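Local coordinates for CPXV203 protein (Cowpox virus, PDB 4HKJ) that probably binds MHC class I molecules and keeps them from reaching the surface of infected cells, helping cowpox virus evade T cells, at residues M21-K26 with S139-L144; G52-V57 with Y109-A114. One frame throughout, in Å; residues are numbered along the deposited sequence.

Interaction 1. Residues M21-K26 with S139-L144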
loop_
_atom_site.group_PDB
_atom_site.type_symbol
_atom_site.label_atom_id
_atom_site.label_comp_id
_atom_site.label_asym_id
_atom_site.label_seq_id
_atom_site.Cartn_x
_atom_site.Cartn_y
_atom_site.Cartn_z
HETATM N N MSE D 21 -0.846 10.360 -7.580
HETATM C CA MSE D 21 -0.514 11.057 -6.343
HETATM C C MSE D 21 -1.755 11.314 -5.496
HETATM O O MSE D 21 -2.670 12.019 -5.920
HETATM C CB MSE D 21 0.201 12.373 -6.648
HETATM C CG MSE D 21 0.582 13.174 -5.416
HETATM SE SE MSE D 21 1.660 14.743 -5.841
HETATM C CE MSE D 21 3.125 13.851 -6.771
ATOM N N CYS D 22 -1.784 10.731 -4.301
ATOM C CA CYS D 22 -2.915 10.897 -3.396
ATOM C C CYS D 22 -2.585 11.892 -2.290
ATOM O O CYS D 22 -1.628 11.705 -1.538
ATOM C CB CYS D 22 -3.325 9.550 -2.791
ATOM S SG CYS D 22 -4.813 9.611 -1.757
ATOM N N ILE D 23 -3.380 12.952 -2.200
ATOM C CA ILE D 23 -3.175 13.982 -1.191
ATOM C C ILE D 23 -4.330 13.993 -0.195
ATOM O O ILE D 23 -5.491 14.125 -0.583
ATOM C CB ILE D 23 -3.057 15.379 -1.829
ATOM C CG1 ILE D 23 -2.163 15.332 -3.070
ATOM C CG2 ILE D 23 -2.528 16.383 -0.819
ATOM C CD1 ILE D 23 -2.088 16.646 -3.819
ATOM N N GLN D 24 -4.009 13.849 1.087
ATOM C CA GLN D 24 -5.027 13.880 2.132
ATOM C C GLN D 24 -4.987 15.198 2.900
ATOM O O GLN D 24 -3.926 15.638 3.345
ATOM C CB GLN D 24 -4.864 12.697 3.091
ATOM C CG GLN D 24 -5.935 12.621 4.171
ATOM C CD GLN D 24 -5.789 11.402 5.060
ATOM O OE1 GLN D 24 -4.679 11.005 5.415
ATOM N NE2 GLN D 24 -6.916 10.798 5.423
ATOM N N ALA D 25 -6.151 15.821 3.052
ATOM C CA ALA D 25 -6.255 17.118 3.710
ATOM C C ALA D 25 -6.032 17.011 5.214
ATOM O O ALA D 25 -6.333 15.986 5.825
ATOM C CB ALA D 25 -7.607 17.749 3.418
ATOM N N LYS D 26 -5.506 18.080 5.802
ATOM C CA LYS D 26 -5.274 18.131 7.240
ATOM C C LYS D 26 -5.949 19.352 7.852
ATOM O O LYS D 26 -5.811 20.465 7.347
ATOM C CB LYS D 26 -3.775 18.155 7.541
ATOM C CG LYS D 26 -3.439 18.296 9.018
ATOM C CD LYS D 26 -1.936 18.272 9.248
ATOM C CE LYS D 26 -1.605 18.317 10.732
ATOM N NZ LYS D 26 -0.143 18.199 10.976
ATOM N N SER D 139 1.140 21.952 6.504
ATOM C CA SER D 139 0.162 22.615 7.360
ATOM C C SER D 139 -1.261 22.262 6.942
ATOM O O SER D 139 -2.172 22.233 7.769
ATOM C CB SER D 139 0.364 24.133 7.347
ATOM O OG SER D 139 0.204 24.661 6.041
ATOM N N CYS D 140 -1.446 21.990 5.654
ATOM C CA CYS D 140 -2.764 21.648 5.130
ATOM C C CYS D 140 -2.810 20.246 4.523
ATOM O O CYS D 140 -3.858 19.803 4.056
ATOM C CB CYS D 140 -3.224 22.687 4.100
ATOM S SG CYS D 140 -2.132 22.885 2.666
ATOM N N ILE D 141 -1.678 19.548 4.539
ATOM C CA ILE D 141 -1.613 18.199 3.984
ATOM C C ILE D 141 -1.221 17.160 5.032
ATOM O O ILE D 141 -0.139 17.228 5.619
ATOM C CB ILE D 141 -0.643 18.125 2.787
ATOM C CG1 ILE D 141 -1.172 18.976 1.633
ATOM C CG2 ILE D 141 -0.452 16.685 2.341
ATOM C CD1 ILE D 141 -0.248 19.032 0.444
ATOM N N ASN D 142 -2.109 16.196 5.258
ATOM C CA ASN D 142 -1.900 15.178 6.281
ATOM C C ASN D 142 -1.021 14.022 5.810
ATOM O O ASN D 142 -0.198 13.507 6.569
ATOM C CB ASN D 142 -3.244 14.640 6.778
ATOM C CG ASN D 142 -3.117 13.868 8.073
ATOM O OD1 ASN D 142 -2.218 14.125 8.875
ATOM N ND2 ASN D 142 -4.017 12.916 8.287
ATOM N N HIS D 143 -1.203 13.615 4.558
ATOM C CA HIS D 143 -0.417 12.526 3.985
ATOM C C HIS D 143 -0.354 12.616 2.461
ATOM O O HIS D 143 -1.303 13.063 1.818
ATOM C CB HIS D 143 -0.986 11.170 4.405
ATOM C CG HIS D 143 -0.163 10.006 3.949
ATOM N ND1 HIS D 143 -0.278 9.462 2.689
ATOM C CD2 HIS D 143 0.792 9.286 4.583
ATOM C CE1 HIS D 143 0.569 8.457 2.566
ATOM N NE2 HIS D 143 1.230 8.328 3.702
ATOM N N LEU D 144 0.769 12.185 1.893
ATOM C CA LEU D 144 0.955 12.192 0.446
ATOM C C LEU D 144 1.606 10.898 -0.035
ATOM O O LEU D 144 2.683 10.523 0.429
ATOM C CB LEU D 144 1.794 13.399 0.016
ATOM C CG LEU D 144 1.964 13.666 -1.480
ATOM C CD1 LEU D 144 1.874 15.155 -1.762
ATOM C CD2 LEU D 144 3.285 13.115 -1.994
#
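Gln24 O is gripped by Asn142 N, which lies 2.7 Å away and tilted 24° out of the carbonyl plane, while the CA-H of Ile141 approaches the same oxygen at 3.5 Å. Two further backbone bonds flank this one. Gln24 N gives a nearly straight bond to His143 O at 2.9 Å, pointing almost along the C=O axis. Lys26 N reaches Cys140 O from above its carbonyl plane at 3.0 Å, on the far side of the corner that the chain turns at Asn142. The two sides of the pair differ in character. On one, with CG1 of Ile23 beside the backbone N (chi1 -44°), CG2 is left anti to that N and meets CD1 of Ile141 at 3.7 Å. Further along, Leu144 CD1 lies 4.1 Å from the selenium of Met21, which was modelled as selenomethionine. On the other side the extended Gln24 runs alongside Asn142, pointing the same way, with the amide planes turned 38° apart. Its OE1 also lies beside CB of His143, whose imidazole plane is almost perpendicular to the glutamine amide. At the corner, Lys26 CB packs on CB of Asn142 at 3.6 Å, the two side chains crossing at about a right angle. This polar side faces the chain of another protein: Asn142 OD1 is hydrogen-bonded to a basic side chain of it and His143 NE2 to its backbone, so these side chains form part of the surface that meets the other protein in this assembly. Strand 141-152 is one of the two outer strands, within this chain, of a five-stranded antiparallel sheet. Strand 15-25, with 81-88 on its far side, turns Met21 and Ile23 inward with Ile141 and Leu144, onto Ile106, Val108, Val134 and Tyr136 of strands 103-110 and 131-137 in the opposing sheet.

Interaction 2. Residues G52-V57 with Y109-A114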
loop_
_atom_site.group_PDB
_atom_site.type_symbol
_atom_site.label_atom_id
_atom_site.label_comp_id
_atom_site.label_asym_id
_atom_site.label_seq_id
_atom_site.Cartn_x
_atom_site.Cartn_y
_atom_site.Cartn_z
ATOM N N GLY D 52 -8.829 21.938 -3.947
ATOM C CA GLY D 52 -8.284 22.651 -2.806
ATOM C C GLY D 52 -6.787 22.874 -2.880
ATOM O O GLY D 52 -6.204 23.506 -2.000
ATOM N N TYR D 53 -6.160 22.356 -3.930
ATOM C CA TYR D 53 -4.721 22.504 -4.095
ATOM C C TYR D 53 -4.370 23.036 -5.475
ATOM O O TYR D 53 -5.112 22.837 -6.438
ATOM C CB TYR D 53 -4.010 21.165 -3.886
ATOM C CG TYR D 53 -4.432 20.416 -2.643
ATOM C CD1 TYR D 53 -4.264 20.971 -1.384
ATOM C CD2 TYR D 53 -4.978 19.141 -2.732
ATOM C CE1 TYR D 53 -4.644 20.285 -0.244
ATOM C CE2 TYR D 53 -5.359 18.447 -1.601
ATOM C CZ TYR D 53 -5.188 19.025 -0.359
ATOM O OH TYR D 53 -5.567 18.337 0.769
ATOM N N ARG D 54 -3.235 23.719 -5.564
ATOM C CA ARG D 54 -2.657 24.053 -6.855
ATOM C C ARG D 54 -1.247 23.476 -6.936
ATOM O O ARG D 54 -0.420 23.692 -6.050
ATOM C CB ARG D 54 -2.688 25.562 -7.123
ATOM C CG ARG D 54 -1.839 26.416 -6.203
ATOM C CD ARG D 54 -1.912 27.876 -6.626
ATOM N NE ARG D 54 -1.742 28.020 -8.069
ATOM C CZ ARG D 54 -1.735 29.183 -8.713
ATOM N NH1 ARG D 54 -1.887 30.318 -8.042
ATOM N NH2 ARG D 54 -1.576 29.211 -10.030
ATOM N N VAL D 55 -0.987 22.712 -7.990
ATOM C CA VAL D 55 0.248 21.944 -8.080
ATOM C C VAL D 55 1.107 22.371 -9.266
ATOM O O VAL D 55 0.615 22.500 -10.386
ATOM C CB VAL D 55 -0.049 20.434 -8.172
ATOM C CG1 VAL D 55 1.240 19.636 -8.231
ATOM C CG2 VAL D 55 -0.903 19.992 -6.992
ATOM N N VAL D 56 2.391 22.590 -9.004
ATOM C CA VAL D 56 3.340 22.969 -10.042
ATOM C C VAL D 56 4.314 21.827 -10.309
ATOM O O VAL D 56 4.898 21.269 -9.380
ATOM C CB VAL D 56 4.136 24.224 -9.634
ATOM C CG1 VAL D 56 5.109 24.614 -10.732
ATOM C CG2 VAL D 56 3.195 25.377 -9.322
ATOM N N VAL D 57 4.481 21.478 -11.581
ATOM C CA VAL D 57 5.390 20.403 -11.965
ATOM C C VAL D 57 6.452 20.897 -12.946
ATOM O O VAL D 57 6.132 21.364 -14.039
ATOM C CB VAL D 57 4.630 19.221 -12.599
ATOM C CG1 VAL D 57 5.595 18.107 -12.965
ATOM C CG2 VAL D 57 3.559 18.710 -11.650
ATOM N N TYR D 109 0.896 23.140 -3.363
ATOM C CA TYR D 109 0.434 24.212 -2.493
ATOM C C TYR D 109 -1.063 24.073 -2.254
ATOM O O TYR D 109 -1.773 23.488 -3.071
ATOM C CB TYR D 109 0.734 25.572 -3.121
ATOM C CG TYR D 109 2.166 25.736 -3.576
ATOM C CD1 TYR D 109 3.142 26.200 -2.706
ATOM C CD2 TYR D 109 2.541 25.427 -4.877
ATOM C CE1 TYR D 109 4.454 26.350 -3.118
ATOM C CE2 TYR D 109 3.848 25.575 -5.298
ATOM C CZ TYR D 109 4.800 26.035 -4.415
ATOM O OH TYR D 109 6.101 26.180 -4.834
ATOM N N CYS D 110 -1.540 24.612 -1.135
ATOM C CA CYS D 110 -2.964 24.565 -0.819
ATOM C C CYS D 110 -3.649 25.908 -1.066
ATOM O O CYS D 110 -3.134 26.959 -0.686
ATOM C CB CYS D 110 -3.190 24.098 0.623
ATOM S SG CYS D 110 -2.006 24.735 1.833
ATOM N N ASP D 111 -4.813 25.859 -1.709
ATOM C CA ASP D 111 -5.565 27.059 -2.061
ATOM C C ASP D 111 -6.765 27.280 -1.148
ATOM O O ASP D 111 -7.075 28.411 -0.775
ATOM C CB ASP D 111 -6.039 26.983 -3.514
ATOM C CG ASP D 111 -5.011 27.516 -4.491
ATOM O OD1 ASP D 111 -3.845 27.690 -4.084
ATOM O OD2 ASP D 111 -5.370 27.761 -5.663
ATOM N N GLN D 112 -7.438 26.189 -0.798
ATOM C CA GLN D 112 -8.663 26.253 -0.007
ATOM C C GLN D 112 -8.424 26.844 1.379
ATOM O O GLN D 112 -9.033 27.848 1.750
ATOM C CB GLN D 112 -9.283 24.858 0.112
ATOM C CG GLN D 112 -10.690 24.841 0.680
ATOM C CD GLN D 112 -11.360 23.493 0.516
ATOM O OE1 GLN D 112 -10.867 22.628 -0.209
ATOM N NE2 GLN D 112 -12.490 23.304 1.188
ATOM N N GLU D 113 -7.534 26.217 2.139
ATOM C CA GLU D 113 -7.239 26.660 3.496
ATOM C C GLU D 113 -6.044 27.607 3.515
ATOM O O GLU D 113 -5.126 27.476 2.704
ATOM C CB GLU D 113 -6.972 25.455 4.401
ATOM C CG GLU D 113 -6.915 25.778 5.886
ATOM C CD GLU D 113 -8.281 26.081 6.472
ATOM O OE1 GLU D 113 -9.296 25.858 5.778
ATOM O OE2 GLU D 113 -8.341 26.541 7.632
ATOM N N ALA D 114 -6.062 28.562 4.441
ATOM C CA ALA D 114 -4.952 29.492 4.605
ATOM C C ALA D 114 -3.691 28.748 5.030
ATOM O O ALA D 114 -3.598 28.247 6.150
ATOM C CB ALA D 114 -5.305 30.565 5.622
#
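Strands 53-59 and 103-110 run antiparallel where Arg54 and Tyr109 form a hydrogen-bonded pair, Arg54 N to Tyr109 O at 2.9 Å and Tyr109 N to Arg54 O at 3.0 Å, and Tyr53 and Cys110 follow as a non-hydrogen-bonded pair. Past them, Gly52 O accepts two bonds from the same face of its plane, from Asp111 N at 2.7 Å and from Gln112 N at 3.2 Å, so one carbonyl holds the chain as it leaves the strand. Gly52 has a positive phi of 83° and lies in the tight connection from strand 45-50. Tyr53 turns its ring edge to Cys110: CD1 lies 3.9 Å from Cys110 CB, and Cys110 CA sits in the ring plane. These are neighbouring strands in the middle of a six-stranded mixed sheet, one half of a β-sandwich like that of the related poxvirus chemokine-binding proteins. Tyr53 and Cys110 project from it toward the other sheet, where Tyr53 touches Ser82, and Cys110 is disulfide-bonded to Cys140. The other side of the sheet carries Arg54, Val56 and Tyr109. Arg54 holds CG between its backbone N and carbonyl carbon (chi1 65°), which lays its aliphatic part across the Asp111 carboxylate. The guanidinium stands 82° from the carboxylate plane, and NE is 4.4 Å from OD2 of Asp111 with no N-H aimed at it, so the charges probably attract without a salt bridge; NH2 makes a long, weak ion pair with Glu49. Val56 CG2 meets the edge of the Tyr109 ring at CE2, 4.1 Å away, while that ring also meets Phe119 at a steep angle. Gln112 packs its CB beside Gly52 CA and directs OE1 to the backbone N of Lys31.

Overall arrangement
Interactions 1 and 2 pair strands in the two facing sheets of the sandwich, with centres about 11 Å apart. The Cys110-Cys140 disulfide ties them covalently, and Tyr53 spans the interior: its CE2 packs on Ile23 CG2 and its OH lies near Ala25 CA. Each contact therefore has a buried side directed into the shared core, made of isoleucine, leucine and selenomethionine in interaction 1 and of the Tyr53 ring with Cys110's half of the shared cystine in interaction 2. Their outward sides differ. Interaction 1 lies at a sheet edge and offers Asn142 and His143 to another protein, whereas interaction 2 lies mid-sheet, presents charged and aromatic side chains, and touches no other protein chain of the assembly.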